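Local coordinates for protein hemin degrading factor (Pseudomonas aeruginosa, PDB 4MF9) that binds heme and probably degrades it or passes it on to heme oxygenase within the bacterial cell, at residues R61-W66 and E171-A176; G122-V127 and I142-Q147. All coordinates share one frame; numbering follows the deposited sequence.

Contact 1 of 2, residues R61-W66 and E171-A176; sequences RLRPDW and ERLRAA
L62 and R174 form a single backbone bridge, their CA atoms 4.3 Å apart, where the edge strand 59-62 meets the chain leaving helix 166-173. Two backbone bonds flank this pair. A175 N donates to R61 O at 3.0 Å. R63 N reaches L173 O at 2.7 Å and meets that carbonyl almost head-on. L62 CA also lies close to L173 O, as a CA-H...O contact.

The R63 side chain adds a third hydrogen bond. Its CG packs on A175 CA, and a bend at chi3 (-51°) points the guanidinium at the last turn of the helix. NH1 donates to R172 O at 3.0 Å, on a lone pair in the carbonyl plane, and the bond is nearly straight at 169°. This oxygen lies in the guanidinium plane. L173 CD1 sits over one face of the group, 3.8 Å from R63 NH2. Within 61-66, D65 OD2 forms a long salt bridge with R63 NH2, weak as a hydrogen bond.

In the fold, strand 59-62 is the outermost strand at one end of an antiparallel sheet, and L62 is joined by a backbone hydrogen bond to V127 of strand 124-133 on its other side. The 171-176 segment extends that edge by one bridge just as its helix ends. R174 is the first residue to leave helical angles.

L62 CD2 meets L173 CB at 4.0 Å. A175 CB touches R61 CG at 3.7 Å. Q178 OE1 accepts from R61 N, and Q178 NE2 donates to A175 O.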
# COMPACT_ATOMS: atom_id res chain seq x y z
N ARG A 61 -15.06 16.03 -7.95
CA ARG A 61 -14.82 14.77 -8.59
C ARG A 61 -13.96 15.01 -9.80
O ARG A 61 -14.22 15.92 -10.52
CB ARG A 61 -16.08 14.01 -8.90
CG ARG A 61 -15.97 13.00 -10.01
CD ARG A 61 -15.80 11.58 -9.51
NE ARG A 61 -17.07 11.05 -9.11
CZ ARG A 61 -17.58 9.85 -9.38
NH1 ARG A 61 -17.01 8.96 -10.14
NH2 ARG A 61 -18.76 9.60 -8.90
N LEU A 62 -12.91 14.22 -9.97
CA LEU A 62 -12.01 14.39 -11.10
C LEU A 62 -12.24 13.26 -12.10
O LEU A 62 -12.87 12.25 -11.76
CB LEU A 62 -10.55 14.41 -10.65
CG LEU A 62 -10.07 15.46 -9.65
CD1 LEU A 62 -8.57 15.30 -9.42
CD2 LEU A 62 -10.40 16.89 -10.11
N ARG A 63 -11.79 13.41 -13.31
CA ARG A 63 -11.88 12.30 -14.24
C ARG A 63 -10.84 11.23 -13.90
O ARG A 63 -9.79 11.55 -13.55
CB ARG A 63 -11.72 12.75 -15.67
CG ARG A 63 -12.58 13.90 -16.08
CD ARG A 63 -12.49 14.08 -17.58
NE ARG A 63 -11.13 14.12 -18.04
CZ ARG A 63 -10.37 15.20 -17.98
NH1 ARG A 63 -10.85 16.28 -17.44
NH2 ARG A 63 -9.15 15.19 -18.37
N PRO A 64 -11.21 9.97 -14.07
CA PRO A 64 -10.25 8.87 -13.89
C PRO A 64 -9.33 8.73 -15.09
O PRO A 64 -9.20 7.64 -15.65
CB PRO A 64 -11.14 7.64 -13.77
CG PRO A 64 -12.36 7.99 -14.54
CD PRO A 64 -12.58 9.46 -14.28
N ASP A 65 -8.69 9.83 -15.47
CA ASP A 65 -7.77 9.88 -16.60
C ASP A 65 -6.37 9.74 -16.03
O ASP A 65 -5.67 10.73 -15.87
CB ASP A 65 -7.93 11.25 -17.28
CG ASP A 65 -7.22 11.34 -18.63
OD1 ASP A 65 -6.32 10.52 -18.92
OD2 ASP A 65 -7.57 12.26 -19.41
N TRP A 66 -5.96 8.51 -15.73
CA TRP A 66 -4.72 8.33 -14.95
C TRP A 66 -3.49 8.83 -15.70
O TRP A 66 -2.56 9.34 -15.09
CB TRP A 66 -4.53 6.86 -14.53
CG TRP A 66 -5.80 6.27 -13.99
CD1 TRP A 66 -6.47 5.19 -14.49
CD2 TRP A 66 -6.59 6.77 -12.90
NE1 TRP A 66 -7.62 4.98 -13.76
CE2 TRP A 66 -7.71 5.93 -12.78
CE3 TRP A 66 -6.45 7.84 -12.00
CZ2 TRP A 66 -8.69 6.12 -11.80
CZ3 TRP A 66 -7.41 8.03 -11.03
CH2 TRP A 66 -8.52 7.18 -10.94
N GLU A 171 -9.15 22.06 -12.04
CA GLU A 171 -10.02 22.51 -13.13
C GLU A 171 -9.82 21.71 -14.40
O GLU A 171 -10.74 21.38 -15.04
CB GLU A 171 -9.94 24.03 -13.40
CG GLU A 171 -10.25 24.49 -14.82
CD GLU A 171 -11.74 24.51 -15.13
OE1 GLU A 171 -12.09 24.78 -16.29
OE2 GLU A 171 -12.55 24.31 -14.22
N ARG A 172 -8.58 21.41 -14.71
CA ARG A 172 -8.21 20.65 -15.90
C ARG A 172 -8.73 19.21 -15.87
O ARG A 172 -9.12 18.65 -16.90
CB ARG A 172 -6.68 20.65 -16.04
CG ARG A 172 -6.12 19.71 -17.08
CD ARG A 172 -4.65 20.01 -17.30
NE ARG A 172 -4.02 20.49 -16.07
CZ ARG A 172 -2.76 20.89 -15.98
NH1 ARG A 172 -1.99 20.89 -17.06
NH2 ARG A 172 -2.27 21.31 -14.82
N LEU A 173 -8.73 18.62 -14.67
CA LEU A 173 -9.14 17.23 -14.48
C LEU A 173 -10.57 17.08 -13.97
O LEU A 173 -11.07 15.97 -13.84
CB LEU A 173 -8.20 16.54 -13.49
CG LEU A 173 -6.95 15.86 -14.04
CD1 LEU A 173 -7.31 14.78 -15.08
CD2 LEU A 173 -6.00 16.86 -14.64
N ARG A 174 -11.25 18.18 -13.69
CA ARG A 174 -12.58 18.13 -13.13
C ARG A 174 -13.56 17.39 -14.03
O ARG A 174 -13.64 17.63 -15.18
CB ARG A 174 -13.04 19.55 -12.81
CG ARG A 174 -14.50 19.87 -12.97
CD ARG A 174 -14.66 21.36 -12.91
NE ARG A 174 -14.97 21.66 -11.56
CZ ARG A 174 -14.26 22.42 -10.77
NH1 ARG A 174 -13.19 23.06 -11.20
NH2 ARG A 174 -14.68 22.57 -9.55
N ALA A 175 -14.31 16.48 -13.44
CA ALA A 175 -15.27 15.67 -14.18
C ALA A 175 -16.47 16.52 -14.57
O ALA A 175 -16.83 17.46 -13.85
CB ALA A 175 -15.70 14.49 -13.36
N ALA A 176 -17.11 16.18 -15.68
CA ALA A 176 -18.28 16.93 -16.16
C ALA A 176 -19.48 16.71 -15.25
O ALA A 176 -20.18 17.65 -14.87
CB ALA A 176 -18.60 16.56 -17.59

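Contact 2 of 2, residues G122-V127 and I142-Q147; sequences GGWNAV and IQVFDQ
A classic beta bulge marks this end of the hairpin formed by strands 124-133 and 138-146. N125 and A126 both face F145, and both give their N-H to F145 O. N125 N lies 2.8 Å from that oxygen, in the carbonyl plane. A126 N is at 3.1 Å and tilted 26° from the plane. One carbonyl is therefore gripped by two neighbouring amides. F145 N returns a bond to A126 O at 2.8 Å, which closes the hydrogen-bonded pair A126-F145. V127 and V144 form the next, non-hydrogen-bonded pair.

The side chains of V127 and V144 share one face of the sheet. V127 CG2 touches I142 CG2 at 3.8 Å, and these two side chains run side by side in the same direction. V127 CG2 also packs against V144 CG2. V144 CG1 lies anti to its own nitrogen (chi1 177°), which brings this methyl obliquely against the W124 ring, 3.5 Å from CE3. The two side chains cross at about a right angle. W124 NE1 is hydrogen-bonded to H270 O. A126 and F145 point to the other face, where F145 packs on helix 47-52.

At the bulged end, N125 and Q147 bring their amides together with planes 65° apart. N125 OD1 and Q147 OE1, as modelled, are two acceptors 2.8 Å apart. N125 ND2 makes a weak hydrogen bond to A183 O, so the doubt falls mainly on the Q147 amide. G123 O receives a CA-H...O contact from D146 CA at 3.3 Å.

The W124 side chain is about 11 Å from the bound heme and is not among its pocket residues. Two successive amides sharing one carbonyl opposite them are the mark of a classic bulge in antiparallel sheet.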
# COMPACT_ATOMS: atom_id res chain seq x y z
N GLY A 122 -6.19 -0.81 -13.20
CA GLY A 122 -7.38 -1.44 -13.66
C GLY A 122 -8.53 -1.42 -12.73
O GLY A 122 -9.63 -1.35 -13.15
N GLY A 123 -8.27 -1.55 -11.44
CA GLY A 123 -9.32 -1.49 -10.44
C GLY A 123 -9.57 -0.08 -9.90
O GLY A 123 -10.45 0.13 -9.06
N TRP A 124 -8.80 0.89 -10.37
CA TRP A 124 -8.99 2.27 -9.91
C TRP A 124 -10.30 2.80 -10.49
O TRP A 124 -10.49 2.79 -11.70
CB TRP A 124 -7.83 3.15 -10.36
CG TRP A 124 -6.54 2.87 -9.67
CD1 TRP A 124 -6.10 1.66 -9.20
CD2 TRP A 124 -5.51 3.82 -9.35
NE1 TRP A 124 -4.85 1.80 -8.62
CE2 TRP A 124 -4.47 3.12 -8.70
CE3 TRP A 124 -5.37 5.19 -9.57
CZ2 TRP A 124 -3.31 3.74 -8.26
CZ3 TRP A 124 -4.21 5.82 -9.13
CH2 TRP A 124 -3.19 5.09 -8.49
N ASN A 125 -11.20 3.27 -9.64
CA ASN A 125 -12.54 3.61 -10.10
C ASN A 125 -12.89 5.09 -10.08
O ASN A 125 -13.31 5.66 -11.09
CB ASN A 125 -13.59 2.84 -9.31
CG ASN A 125 -14.99 3.09 -9.82
OD1 ASN A 125 -15.25 2.96 -11.01
ND2 ASN A 125 -15.88 3.48 -8.93
N ALA A 126 -12.73 5.71 -8.92
CA ALA A 126 -13.10 7.11 -8.78
C ALA A 126 -11.98 7.86 -8.07
O ALA A 126 -11.24 7.28 -7.26
CB ALA A 126 -14.39 7.23 -8.01
N VAL A 127 -11.87 9.15 -8.38
CA VAL A 127 -10.83 10.00 -7.82
C VAL A 127 -11.40 11.38 -7.50
O VAL A 127 -12.12 11.97 -8.32
CB VAL A 127 -9.63 10.10 -8.79
CG1 VAL A 127 -10.11 10.38 -10.21
CG2 VAL A 127 -8.66 11.17 -8.34
N ILE A 142 -5.62 14.45 -3.00
CA ILE A 142 -6.20 13.66 -4.10
C ILE A 142 -6.45 12.26 -3.59
O ILE A 142 -5.58 11.68 -3.07
CB ILE A 142 -5.27 13.63 -5.32
CG1 ILE A 142 -4.96 15.05 -5.82
CG2 ILE A 142 -5.81 12.74 -6.39
CD1 ILE A 142 -6.17 15.79 -6.21
N GLN A 143 -7.67 11.77 -3.68
CA GLN A 143 -7.97 10.48 -3.11
C GLN A 143 -8.63 9.53 -4.11
O GLN A 143 -9.59 9.87 -4.71
CB GLN A 143 -8.80 10.56 -1.82
CG GLN A 143 -8.29 11.56 -0.79
CD GLN A 143 -8.91 11.44 0.61
OE1 GLN A 143 -9.75 10.65 0.86
NE2 GLN A 143 -8.43 12.23 1.49
N VAL A 144 -8.09 8.33 -4.24
CA VAL A 144 -8.54 7.37 -5.24
C VAL A 144 -9.22 6.19 -4.57
O VAL A 144 -8.74 5.68 -3.55
CB VAL A 144 -7.34 6.87 -6.09
CG1 VAL A 144 -7.80 5.81 -7.10
CG2 VAL A 144 -6.68 8.03 -6.82
N PHE A 145 -10.32 5.72 -5.18
CA PHE A 145 -11.09 4.59 -4.65
C PHE A 145 -11.36 3.50 -5.69
O PHE A 145 -11.44 3.79 -6.89
CB PHE A 145 -12.40 5.11 -4.03
CG PHE A 145 -12.16 6.11 -2.94
CD1 PHE A 145 -11.98 5.69 -1.63
CD2 PHE A 145 -12.09 7.47 -3.23
CE1 PHE A 145 -11.73 6.61 -0.62
CE2 PHE A 145 -11.84 8.40 -2.21
CZ PHE A 145 -11.66 7.96 -0.91
N ASP A 146 -11.47 2.25 -5.22
CA ASP A 146 -11.62 1.11 -6.12
C ASP A 146 -13.08 0.78 -6.45
O ASP A 146 -13.99 1.50 -6.04
CB ASP A 146 -10.85 -0.14 -5.62
CG ASP A 146 -11.41 -0.72 -4.32
OD1 ASP A 146 -12.59 -0.50 -3.99
OD2 ASP A 146 -10.65 -1.44 -3.62
N GLN A 147 -13.32 -0.33 -7.12
CA GLN A 147 -14.64 -0.69 -7.53
C GLN A 147 -15.60 -0.88 -6.39
O GLN A 147 -16.80 -0.84 -6.59
CB GLN A 147 -14.59 -1.92 -8.38
CG GLN A 147 -15.17 -1.67 -9.71
CD GLN A 147 -14.37 -0.72 -10.43
OE1 GLN A 147 -14.89 0.18 -10.99
NE2 GLN A 147 -13.09 -0.90 -10.41

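Contacts 1 and 2 meet on the same antiparallel sheet, where strand 59-62 lies beside strand 124-133. The L62 N to V127 O distance of 2.9 Å is a probable hydrogen bond between them. W66 joins them too, its ring packing on W124 and V127. Contact 1 is partly buried and ties the sheet edge to a helix end. It relies on two backbone bonds, an arginine bonded to a helix-end carbonyl, and a little apolar packing. Contact 2 is buried, lies further into the sheet and pairs two strands of one hairpin. Its chemistry is mainly strand bonds and apolar packing. Along the chain, contact 2 is nested inside the loop that contact 1 closes.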